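Local coordinates for protein dodecin (PDB 2UX9) that binds and sequesters flavins such as FMN and FAD, probably as a store, in a hollow twelve-subunit shell, and can also bind coenzyme A, at residues 3-8 / 36-41; 7-12 / 59-64; 13-18 / 53-58. The protein carries 1 engineered substitution. All blocks are in the same frame, centred on the assembly; numbering follows the deposited sequence.

Contact 1. Residues 3-8 / 36-41. With FMN (flavin mononucleotide), chain P.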
# COMPACT_ATOMS: atom_id res chain seq x y z
N LYS C 3 -15.36 -9.82 -23.38
CA LYS C 3 -16.25 -9.01 -22.54
C LYS C 3 -15.50 -7.89 -21.83
O LYS C 3 -14.33 -8.06 -21.48
CB LYS C 3 -16.94 -9.87 -21.48
CG LYS C 3 -18.13 -10.67 -21.97
CD LYS C 3 -19.06 -10.96 -20.81
CE LYS C 3 -20.25 -11.80 -21.23
NZ LYS C 3 -21.37 -11.64 -20.26
N VAL C 4 -16.16 -6.76 -21.63
CA VAL C 4 -15.58 -5.62 -20.92
C VAL C 4 -16.51 -5.25 -19.77
O VAL C 4 -17.73 -5.25 -19.92
CB VAL C 4 -15.35 -4.41 -21.84
CG1 VAL C 4 -14.80 -3.22 -21.06
CG2 VAL C 4 -14.39 -4.80 -22.96
N TYR C 5 -15.92 -5.00 -18.61
CA TYR C 5 -16.68 -4.62 -17.43
C TYR C 5 -16.34 -3.19 -17.05
O TYR C 5 -15.25 -2.69 -17.35
CB TYR C 5 -16.34 -5.54 -16.24
CG TYR C 5 -16.58 -7.00 -16.51
CD1 TYR C 5 -17.74 -7.64 -16.09
CD2 TYR C 5 -15.64 -7.76 -17.21
CE1 TYR C 5 -17.96 -8.98 -16.33
CE2 TYR C 5 -15.84 -9.11 -17.45
CZ TYR C 5 -17.01 -9.71 -17.02
OH TYR C 5 -17.22 -11.05 -17.27
N LYS C 6 -17.27 -2.53 -16.37
CA LYS C 6 -17.02 -1.24 -15.77
C LYS C 6 -17.11 -1.38 -14.26
O LYS C 6 -17.93 -2.14 -13.75
CB LYS C 6 -18.01 -0.18 -16.28
CG LYS C 6 -17.84 1.15 -15.58
CD LYS C 6 -18.31 2.34 -16.36
CE LYS C 6 -17.82 3.62 -15.67
NZ LYS C 6 -18.39 4.87 -16.22
N LYS C 7 -16.26 -0.65 -13.53
CA LYS C 7 -16.37 -0.53 -12.09
C LYS C 7 -16.75 0.89 -11.73
O LYS C 7 -16.18 1.84 -12.28
CB LYS C 7 -15.06 -0.91 -11.41
CG LYS C 7 -14.69 -2.36 -11.64
CD LYS C 7 -13.29 -2.71 -11.16
CE LYS C 7 -13.20 -2.71 -9.66
NZ LYS C 7 -11.79 -2.95 -9.18
N VAL C 8 -17.73 1.04 -10.83
CA VAL C 8 -18.06 2.35 -10.26
C VAL C 8 -17.97 2.31 -8.74
O VAL C 8 -18.24 1.28 -8.12
CB VAL C 8 -19.45 2.84 -10.68
CG1 VAL C 8 -19.51 3.02 -12.18
CG2 VAL C 8 -20.53 1.89 -10.20
N LEU C 36 -25.02 -6.33 -12.93
CA LEU C 36 -24.20 -6.17 -11.73
C LEU C 36 -23.68 -7.55 -11.33
O LEU C 36 -24.47 -8.48 -11.17
CB LEU C 36 -25.01 -5.56 -10.59
CG LEU C 36 -25.49 -4.13 -10.84
CD1 LEU C 36 -26.47 -3.69 -9.78
CD2 LEU C 36 -24.32 -3.16 -10.91
N ASP C 37 -22.36 -7.67 -11.16
CA ASP C 37 -21.73 -8.98 -10.99
C ASP C 37 -20.98 -9.17 -9.66
O ASP C 37 -21.15 -10.19 -8.99
CB ASP C 37 -20.76 -9.22 -12.16
CG ASP C 37 -21.48 -9.61 -13.44
OD1 ASP C 37 -22.60 -10.15 -13.39
OD2 ASP C 37 -20.90 -9.37 -14.52
N TRP C 38 -20.15 -8.21 -9.28
CA TRP C 38 -19.38 -8.34 -8.05
C TRP C 38 -19.12 -7.00 -7.40
O TRP C 38 -19.29 -5.95 -8.02
CB TRP C 38 -18.05 -9.10 -8.32
CG TRP C 38 -16.93 -8.22 -8.78
CD1 TRP C 38 -15.95 -7.68 -8.01
CD2 TRP C 38 -16.67 -7.76 -10.12
NE1 TRP C 38 -15.10 -6.92 -8.78
CE2 TRP C 38 -15.53 -6.96 -10.08
CE3 TRP C 38 -17.30 -7.98 -11.35
CZ2 TRP C 38 -14.99 -6.36 -11.23
CZ3 TRP C 38 -16.77 -7.38 -12.49
CH2 TRP C 38 -15.63 -6.57 -12.41
N PHE C 39 -18.74 -7.04 -6.13
CA PHE C 39 -18.34 -5.84 -5.42
C PHE C 39 -17.08 -6.10 -4.62
O PHE C 39 -16.72 -7.24 -4.32
CB PHE C 39 -19.46 -5.29 -4.52
CG PHE C 39 -19.84 -6.20 -3.38
CD1 PHE C 39 -19.23 -6.10 -2.14
CD2 PHE C 39 -20.82 -7.15 -3.55
CE1 PHE C 39 -19.58 -6.93 -1.10
CE2 PHE C 39 -21.18 -7.98 -2.51
CZ PHE C 39 -20.55 -7.88 -1.28
N GLU C 40 -16.39 -5.01 -4.32
CA GLU C 40 -15.15 -5.01 -3.54
C GLU C 40 -15.28 -3.90 -2.51
O GLU C 40 -15.45 -2.74 -2.88
CB GLU C 40 -13.95 -4.69 -4.45
CG GLU C 40 -13.75 -5.65 -5.60
CD GLU C 40 -12.86 -5.09 -6.72
OE1 GLU C 40 -12.31 -3.97 -6.59
OE2 GLU C 40 -12.71 -5.78 -7.74
N VAL C 41 -15.20 -4.23 -1.23
CA VAL C 41 -15.20 -3.20 -0.20
C VAL C 41 -13.82 -2.52 -0.16
O VAL C 41 -12.79 -3.17 -0.02
CB VAL C 41 -15.54 -3.77 1.18
CG1 VAL C 41 -15.39 -2.71 2.26
CG2 VAL C 41 -16.95 -4.35 1.16
N1 FMN P . -16.59 -13.32 -8.75
C2 FMN P . -16.69 -13.58 -7.40
O2 FMN P . -17.41 -14.48 -7.00
N3 FMN P . -15.95 -12.85 -6.50
C4 FMN P . -15.11 -11.85 -6.93
O4 FMN P . -14.78 -11.01 -6.09
C4A FMN P . -15.00 -11.60 -8.29
N5 FMN P . -14.14 -10.63 -8.77
C5A FMN P . -14.03 -10.37 -10.12
C6 FMN P . -13.16 -9.37 -10.56
C7 FMN P . -13.04 -9.08 -11.91
C7M FMN P . -11.95 -8.16 -12.38
C8 FMN P . -13.81 -9.82 -12.82
C8M FMN P . -13.80 -9.48 -14.28
C9 FMN P . -14.68 -10.81 -12.39
C9A FMN P . -14.80 -11.09 -11.03
N10 FMN P . -15.66 -12.08 -10.55
C10 FMN P . -15.74 -12.33 -9.19
C1' FMN P . -16.60 -12.82 -11.48
C2' FMN P . -17.79 -11.95 -11.89
O2' FMN P . -18.56 -11.63 -10.75
C3' FMN P . -18.69 -12.65 -12.91
O3' FMN P . -19.21 -13.85 -12.38
C4' FMN P . -17.96 -13.00 -14.21
O4' FMN P . -17.18 -11.91 -14.65
C5' FMN P . -18.96 -13.35 -15.29
O5' FMN P . -19.68 -12.17 -15.55
P FMN P . -20.69 -12.06 -16.77
O1P FMN P . -21.48 -10.77 -16.61
O2P FMN P . -19.89 -12.03 -18.05
O3P FMN P . -21.62 -13.26 -16.75
O HOH W 1 -11.02 -5.54 -9.70
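Tyr-5 and Trp-38 form an offset edge-to-face pair: the six-membered edge of the indole points at the phenol face, ring planes 72° apart, with Tyr-5 CD1 3.7 Å from Trp-38 CZ3. The two strands are not neighbours; strand 52-65 runs between them, and Asp-37 and Trp-38 both face its Gly-63 in a classic beta bulge. Trp-38 CG sits between the backbone N and carbonyl carbon (chi1 86°), which lays the indole flat against one face of the isoalloxazine, CE2 3.4 Å from FMN C6. The polar contacts lie at two ends. At one, Lys-7 NZ makes a salt bridge to Glu-40 OE1 (2.8 Å), a water joins the pair, and Trp-38 NE1 donates to Glu-40 OE2 at 2.8 Å, nearly straight (170°), fixing the indole's rotation. At the other, FMN O4' donates to Tyr-5 OH (2.8 Å), while Lys-3 NZ holds phosphate oxygen O2P (2.7 Å). An alanine in place of Trp-38 would probably leave the flavin without its stacking surface on this side and Glu-40 without one of its donors. On this chain's side stacking thus holds the isoalloxazine and polar groups the ribityl phosphate; Gln-57 of a neighbouring subunit also bonds the flavin.

Contact 2. Residues 7-12 / 59-64. With COA (coenzyme A), chain V.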
# COMPACT_ATOMS: atom_id res chain seq x y z
N LYS C 7 -16.26 -0.65 -13.53
CA LYS C 7 -16.37 -0.53 -12.09
C LYS C 7 -16.75 0.89 -11.73
O LYS C 7 -16.18 1.84 -12.28
CB LYS C 7 -15.06 -0.91 -11.41
CG LYS C 7 -14.69 -2.36 -11.64
CD LYS C 7 -13.29 -2.71 -11.16
CE LYS C 7 -13.20 -2.71 -9.66
NZ LYS C 7 -11.79 -2.95 -9.18
N VAL C 8 -17.73 1.04 -10.83
CA VAL C 8 -18.06 2.35 -10.26
C VAL C 8 -17.97 2.31 -8.74
O VAL C 8 -18.24 1.28 -8.12
CB VAL C 8 -19.45 2.84 -10.68
CG1 VAL C 8 -19.51 3.02 -12.18
CG2 VAL C 8 -20.53 1.89 -10.20
N GLU C 9 -17.59 3.43 -8.15
CA GLU C 9 -17.40 3.54 -6.71
C GLU C 9 -18.60 4.21 -6.04
O GLU C 9 -18.95 5.35 -6.36
CB GLU C 9 -16.13 4.31 -6.42
CG GLU C 9 -15.64 4.18 -4.99
CD GLU C 9 -14.32 4.88 -4.77
OE1 GLU C 9 -13.81 5.54 -5.70
OE2 GLU C 9 -13.80 4.78 -3.66
N LEU C 10 -19.23 3.48 -5.14
CA LEU C 10 -20.40 3.94 -4.40
C LEU C 10 -20.09 3.91 -2.92
O LEU C 10 -19.17 3.20 -2.47
CB LEU C 10 -21.60 3.04 -4.67
CG LEU C 10 -21.99 2.90 -6.14
CD1 LEU C 10 -23.14 1.92 -6.32
CD2 LEU C 10 -22.33 4.24 -6.77
N VAL C 11 -20.86 4.68 -2.16
CA VAL C 11 -20.84 4.58 -0.71
C VAL C 11 -22.25 4.29 -0.25
O VAL C 11 -23.15 5.12 -0.41
CB VAL C 11 -20.33 5.85 -0.04
CG1 VAL C 11 -20.14 5.60 1.46
CG2 VAL C 11 -19.03 6.35 -0.70
N GLY C 12 -22.46 3.11 0.30
CA GLY C 12 -23.73 2.77 0.92
C GLY C 12 -23.69 3.17 2.37
O GLY C 12 -22.66 3.06 3.03
N VAL C 59 -17.62 2.02 1.58
CA VAL C 59 -17.17 2.47 0.28
C VAL C 59 -16.87 1.22 -0.51
O VAL C 59 -16.06 0.40 -0.08
CB VAL C 59 -15.90 3.32 0.39
CG1 VAL C 59 -15.46 3.82 -1.01
CG2 VAL C 59 -16.11 4.49 1.37
N LEU C 60 -17.53 1.04 -1.65
CA LEU C 60 -17.31 -0.15 -2.43
C LEU C 60 -17.26 0.11 -3.91
O LEU C 60 -17.85 1.06 -4.41
CB LEU C 60 -18.33 -1.24 -2.08
CG LEU C 60 -19.81 -0.98 -2.39
CD1 LEU C 60 -20.67 -2.21 -2.09
CD2 LEU C 60 -20.35 0.22 -1.63
N GLU C 61 -16.50 -0.72 -4.60
CA GLU C 61 -16.48 -0.78 -6.06
C GLU C 61 -17.50 -1.81 -6.50
O GLU C 61 -17.56 -2.89 -5.91
CB GLU C 61 -15.11 -1.20 -6.56
CG GLU C 61 -13.98 -0.23 -6.23
CD GLU C 61 -13.91 0.94 -7.19
OE1 GLU C 61 -13.10 1.85 -6.95
OE2 GLU C 61 -14.66 0.95 -8.19
N VAL C 62 -18.27 -1.49 -7.53
CA VAL C 62 -19.26 -2.40 -8.06
C VAL C 62 -18.91 -2.63 -9.52
O VAL C 62 -18.77 -1.67 -10.29
CB VAL C 62 -20.66 -1.81 -7.90
CG1 VAL C 62 -21.67 -2.72 -8.48
CG2 VAL C 62 -20.96 -1.54 -6.40
N GLY C 63 -18.74 -3.90 -9.90
CA GLY C 63 -18.40 -4.28 -11.27
C GLY C 63 -19.60 -4.84 -12.01
O GLY C 63 -20.34 -5.68 -11.48
N PHE C 64 -19.77 -4.38 -13.24
CA PHE C 64 -20.88 -4.83 -14.08
C PHE C 64 -20.44 -5.02 -15.53
O PHE C 64 -19.56 -4.33 -16.02
CB PHE C 64 -22.11 -3.90 -13.97
CG PHE C 64 -21.88 -2.47 -14.38
CD1 PHE C 64 -22.31 -2.01 -15.60
CD2 PHE C 64 -21.30 -1.55 -13.51
CE1 PHE C 64 -22.15 -0.68 -15.98
CE2 PHE C 64 -21.13 -0.24 -13.89
CZ PHE C 64 -21.56 0.19 -15.11
N1A COA V . -15.80 15.11 -22.62
C2A COA V . -17.13 15.38 -22.37
N3A COA V . -18.10 14.53 -22.85
C4A COA V . -17.73 13.44 -23.57
C5A COA V . -16.40 13.16 -23.82
C6A COA V . -15.41 14.01 -23.34
N6A COA V . -14.14 13.81 -23.68
N7A COA V . -16.35 12.02 -24.54
C8A COA V . -17.60 11.59 -24.76
N9A COA V . -18.47 12.45 -24.15
C1B COA V . -19.90 12.22 -23.91
C2B COA V . -20.62 11.95 -25.22
O2B COA V . -21.53 12.99 -25.50
C3B COA V . -21.31 10.62 -25.03
O3B COA V . -22.68 10.68 -25.36
C4B COA V . -21.12 10.29 -23.56
O4B COA V . -20.07 11.10 -23.08
C5B COA V . -20.77 8.83 -23.36
O5B COA V . -20.80 8.53 -21.98
P1A COA V . -22.13 7.91 -21.31
O1A COA V . -23.30 8.83 -21.57
O2A COA V . -21.94 7.76 -19.82
O3A COA V . -22.41 6.50 -22.05
P2A COA V . -21.34 5.29 -22.25
O4A COA V . -21.85 4.31 -23.28
O5A COA V . -19.97 5.82 -22.61
O6A COA V . -21.29 4.54 -20.84
CBP COA V . -22.20 3.60 -18.87
CCP COA V . -22.44 3.90 -20.34
CDP COA V . -23.44 2.94 -18.28
CEP COA V . -21.03 2.63 -18.77
CAP COA V . -21.85 4.88 -18.11
OAP COA V . -22.75 5.93 -18.43
C9P COA V . -21.84 4.64 -16.64
O9P COA V . -20.67 4.17 -16.04
N8P COA V . -22.94 4.85 -15.92
C7P COA V . -23.01 4.39 -14.54
C6P COA V . -23.11 5.57 -13.60
C5P COA V . -23.39 5.11 -12.19
O5P COA V . -22.44 4.99 -11.43
N4P COA V . -24.64 4.85 -11.82
C3P COA V . -25.07 5.03 -10.43
C2P COA V . -25.34 3.70 -9.74
S1P COA V . -25.80 3.88 -8.00
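Val-8 faces Val-62, and Leu-10 faces Leu-60, in two hydrogen-bonded pairs of an antiparallel ladder, each closed by two backbone bonds. Val-62 N donates to Val-8 O at 2.8 Å and Leu-60 N to Leu-10 O at 2.8 Å; the return bonds run from Val-8 N to Val-62 O and from Leu-10 N to Leu-60 O. On the face carrying these residues, Leu-10 CD1 reaches diagonally to Val-62 CG2, 4.1 Å away, and Val-8 CG1 meets the edge of the Phe-64 ring at CE2 (4.0 Å). Both methyls of Leu-10, CD1 and CD2, lie 3.7 Å from the coenzyme A sulfur S1P, and Val-8 CG1 is 3.6 Å from its O5P, so this apolar patch borders the pantetheine arm. Here strand 4-14 runs beside the central strand 52-65 of the three-stranded antiparallel sheet of the dodecin fold, whose helix 18-32 packs on the Leu-10, Leu-60 and Val-62 side.

The opposite face pairs Glu-9 with Glu-61 and Val-11 with Val-59 at non-hydrogen-bonded positions. Val-11 CG2 touches Val-59 CG2 at 4.0 Å. Glu-9 runs out extended, its CG anti to the backbone N (chi1 -165°), which carries OE2 to 3.3 Å from Val-59 CG1. Glu-61, in the conformer given, one of two, instead folds back at chi2 (-81°) over the Val-8 to Glu-9 peptide, and there the two carboxylates come close as like charges, an approach that remains tentative. Any repulsion is probably eased by Lys-7 of a neighbouring subunit, which forms a salt bridge with Glu-9 OE2. Farther out, the second edge of strand 52-65 is bonded to strand 36-49, and residues 9-11 continue the ladder into that neighbouring subunit.

Contact 3. Residues 13-18 / 53-58. With NA (sodium ion), chain N; FMN (flavin mononucleotide), chain H; FMN (flavin mononucleotide), chain B.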
# COMPACT_ATOMS: atom_id res chain seq x y z
N THR C 13 -24.82 3.63 2.88
CA THR C 13 -24.90 3.96 4.30
C THR C 13 -26.11 3.31 4.95
O THR C 13 -27.13 3.06 4.30
CB THR C 13 -24.95 5.48 4.55
OG1 THR C 13 -26.25 6.00 4.24
CG2 THR C 13 -23.91 6.19 3.73
N SER C 14 -25.99 3.05 6.25
CA SER C 14 -27.10 2.53 7.04
C SER C 14 -26.84 2.76 8.51
O SER C 14 -25.70 2.68 8.95
CB SER C 14 -27.30 1.04 6.80
OG SER C 14 -28.39 0.58 7.59
N GLU C 15 -27.90 3.02 9.26
CA GLU C 15 -27.79 3.08 10.71
C GLU C 15 -27.72 1.67 11.31
O GLU C 15 -27.33 1.50 12.46
CB GLU C 15 -28.97 3.84 11.33
CG GLU C 15 -29.07 5.28 10.86
CD GLU C 15 -30.11 6.08 11.62
OE1 GLU C 15 -31.01 5.48 12.24
OE2 GLU C 15 -30.03 7.33 11.60
N GLU C 16 -28.11 0.65 10.54
CA GLU C 16 -28.32 -0.69 11.08
C GLU C 16 -27.04 -1.52 11.17
O GLU C 16 -26.83 -2.24 12.14
CB GLU C 16 -29.32 -1.47 10.23
CG GLU C 16 -30.68 -0.85 10.02
CD GLU C 16 -31.50 -1.63 8.98
OE1 GLU C 16 -31.31 -2.86 8.88
OE2 GLU C 16 -32.31 -1.01 8.26
N GLY C 17 -26.20 -1.46 10.14
CA GLY C 17 -24.98 -2.24 10.12
C GLY C 17 -24.30 -2.24 8.78
O GLY C 17 -24.73 -1.55 7.85
N LEU C 18 -23.26 -3.06 8.67
CA LEU C 18 -22.40 -3.09 7.51
C LEU C 18 -23.08 -3.73 6.31
O LEU C 18 -23.02 -3.21 5.19
CB LEU C 18 -21.11 -3.82 7.85
CG LEU C 18 -20.26 -3.17 8.94
CD1 LEU C 18 -19.12 -4.08 9.32
CD2 LEU C 18 -19.72 -1.83 8.46
N VAL C 53 -22.26 4.60 16.95
CA VAL C 53 -22.38 4.72 15.51
C VAL C 53 -23.69 5.40 15.15
O VAL C 53 -24.76 5.01 15.65
CB VAL C 53 -22.33 3.36 14.79
CG1 VAL C 53 -22.49 3.56 13.28
CG2 VAL C 53 -21.02 2.62 15.08
N LYS C 54 -23.61 6.44 14.32
CA LYS C 54 -24.80 7.08 13.77
C LYS C 54 -25.06 6.43 12.41
O LYS C 54 -26.07 5.75 12.25
CB LYS C 54 -24.57 8.59 13.68
CG LYS C 54 -25.72 9.42 13.13
CD LYS C 54 -25.29 10.89 13.03
CE LYS C 54 -25.14 11.56 14.39
NZ LYS C 54 -23.93 12.45 14.44
N GLU C 55 -24.14 6.59 11.47
CA GLU C 55 -24.22 5.93 10.16
C GLU C 55 -22.97 5.09 9.91
O GLU C 55 -21.86 5.59 10.08
CB GLU C 55 -24.32 6.96 9.05
CG GLU C 55 -25.60 7.77 9.05
CD GLU C 55 -26.80 6.99 8.54
OE1 GLU C 55 -26.63 5.86 8.03
OE2 GLU C 55 -27.93 7.52 8.62
N TYR C 56 -23.15 3.83 9.52
CA TYR C 56 -22.09 3.03 8.90
C TYR C 56 -22.01 3.45 7.45
O TYR C 56 -23.04 3.65 6.81
CB TYR C 56 -22.41 1.53 8.96
CG TYR C 56 -22.45 0.96 10.36
CD1 TYR C 56 -21.28 0.55 10.99
CD2 TYR C 56 -23.64 0.86 11.06
CE1 TYR C 56 -21.30 0.04 12.26
CE2 TYR C 56 -23.66 0.34 12.35
CZ TYR C 56 -22.48 -0.07 12.94
OH TYR C 56 -22.47 -0.56 14.22
N GLN C 57 -20.79 3.60 6.94
CA GLN C 57 -20.56 4.03 5.57
C GLN C 57 -19.58 3.07 4.92
O GLN C 57 -18.43 2.98 5.35
CB GLN C 57 -20.00 5.46 5.56
CG GLN C 57 -20.93 6.49 6.20
CD GLN C 57 -20.28 7.83 6.42
OE1 GLN C 57 -19.06 7.90 6.56
NE2 GLN C 57 -21.08 8.91 6.46
N VAL C 58 -20.02 2.32 3.92
CA VAL C 58 -19.17 1.33 3.29
C VAL C 58 -18.89 1.78 1.87
O VAL C 58 -19.81 1.95 1.07
CB VAL C 58 -19.82 -0.04 3.32
CG1 VAL C 58 -18.92 -1.06 2.63
CG2 VAL C 58 -20.10 -0.46 4.75
NA NA N . -29.04 7.04 6.68
N1 FMN H . -18.00 12.57 7.88
C2 FMN H . -18.62 11.43 7.46
O2 FMN H . -19.84 11.40 7.44
N3 FMN H . -17.87 10.34 7.05
C4 FMN H . -16.49 10.40 7.05
O4 FMN H . -15.88 9.33 7.07
C4A FMN H . -15.87 11.57 7.46
N5 FMN H . -14.50 11.67 7.43
C5A FMN H . -13.87 12.83 7.83
C6 FMN H . -12.48 12.89 7.80
C7 FMN H . -11.83 14.05 8.21
C7M FMN H . -10.35 14.16 7.98
C8 FMN H . -12.58 15.14 8.66
C8M FMN H . -11.92 16.37 9.21
C9 FMN H . -13.96 15.07 8.68
C9A FMN H . -14.62 13.92 8.27
N10 FMN H . -16.02 13.82 8.30
C10 FMN H . -16.63 12.66 7.87
C1' FMN H . -16.88 14.94 8.86
C2' FMN H . -16.83 14.97 10.38
O2' FMN H . -17.41 13.80 10.92
C3' FMN H . -17.55 16.18 10.97
O3' FMN H . -18.92 16.15 10.63
C4' FMN H . -16.95 17.51 10.53
O4' FMN H . -15.55 17.46 10.62
C5' FMN H . -17.47 18.66 11.38
O5' FMN H . -17.15 18.38 12.72
P FMN H . -17.42 19.45 13.88
O1P FMN H . -17.10 18.75 15.19
O2P FMN H . -16.52 20.65 13.71
O3P FMN H . -18.87 19.87 13.84
N1 FMN B . -16.73 15.30 5.50
C2 FMN B . -15.60 16.03 5.72
O2 FMN B . -15.70 17.12 6.25
N3 FMN B . -14.36 15.52 5.36
C4 FMN B . -14.26 14.27 4.79
O4 FMN B . -13.24 14.03 4.14
C4A FMN B . -15.41 13.53 4.59
N5 FMN B . -15.32 12.26 4.06
C5A FMN B . -16.46 11.51 3.85
C6 FMN B . -16.34 10.24 3.30
C7 FMN B . -17.48 9.47 3.07
C7M FMN B . -17.31 8.03 2.67
C8 FMN B . -18.74 9.99 3.40
C8M FMN B . -20.00 9.24 3.09
C9 FMN B . -18.85 11.25 3.96
C9A FMN B . -17.71 12.03 4.18
N10 FMN B . -17.80 13.32 4.73
C10 FMN B . -16.65 14.04 4.95
C1' FMN B . -19.14 13.96 5.02
C2' FMN B . -19.82 14.43 3.73
O2' FMN B . -19.07 15.46 3.13
C3' FMN B . -21.25 14.95 3.97
O3' FMN B . -21.22 16.06 4.83
C4' FMN B . -22.17 13.88 4.54
O4' FMN B . -22.00 12.66 3.84
C5' FMN B . -23.63 14.31 4.45
O5' FMN B . -23.91 14.57 3.09
P FMN B . -25.40 14.91 2.61
O1P FMN B . -25.31 15.27 1.15
O2P FMN B . -26.30 13.70 2.79
O3P FMN B . -25.93 16.07 3.41
O HOH W 2 -26.08 2.48 14.66
O HOH W 3 -29.52 7.94 5.10
O HOH W 4 -28.00 5.58 6.20
O HOH W 5 -30.25 6.18 7.53
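Ser-14 and Tyr-56 form the hydrogen-bonded pair of the ladder, Ser-14 N giving to Tyr-56 O (3.1 Å) and Tyr-56 N to Ser-14 O (2.9 Å). Beside it, Thr-13 and Gln-57 form a non-hydrogen-bonded pair whose side chains lie alongside each other, touching through Thr-13 CG2 and Gln-57 CG. Apolar packing centres on the Tyr-56 ring: Val-53 CG1 sits 3.5 Å above the centre of one face, and Gly-17 CA approaches CD2. Leu-18 CD2 fits between Tyr-56 CD1 (3.8 Å) and Val-58 CG2. Residues 14-18 make the turn where strand 4-14 gives way to helix 18-32: the Ser-14 hydroxyl accepts from Glu-16 N in an ST turn, and Gly-17 is the N-cap.

Among the polar groups, Glu-55 bends at chi2 (-76°) and passes its carboxylate beside Glu-15. Its OE2 binds a sodium ion at 2.3 Å, and the cation probably offsets part of the charge of the two acids; three waters modelled round the ion are implausibly close and doubtful. A further water lies within hydrogen-bonding reach of both Glu-15 O and Val-53 O. On the Thr-13 face, Gln-57 extends its amide to the pyrimidine edge of a flavin: FMN (chain H) N3 donates to Gln-57 OE1 (2.8 Å, 167°), and Gln-57 NE2 donates to O2 of the same FMN (2.9 Å). This two-bond match fixes the amide's orientation, while the C8M methyl of a second FMN (chain B) lies 3.6 Å from Gln-57 NE2.

How the contacts relate
All three contacts belong to one antiparallel sheet. Contacts 2 and 3 follow the same two strands, 4-14 and 52-65, centres 16 Å apart, joined where Val-58 N meets Gly-12 O at 2.9 Å. Contact 1 shares Lys-7 and Val-8 with contact 2 and lies about 8 Å from it, centre to centre; its strand 36-49 is tied to 52-65 by Gly-63 N and Trp-38 O, 2.8 Å apart. Contacts 1 and 3, centres about 23 Å apart on opposite sides of the chain's centre, supply the two halves of sites shared between neighbouring subunits, each flavin taking them from different chains: Trp-38 stacks, Lys-3 bonds the phosphate, Gln-57 reads the pyrimidine edge. Contact 2, between them, borders coenzyme A.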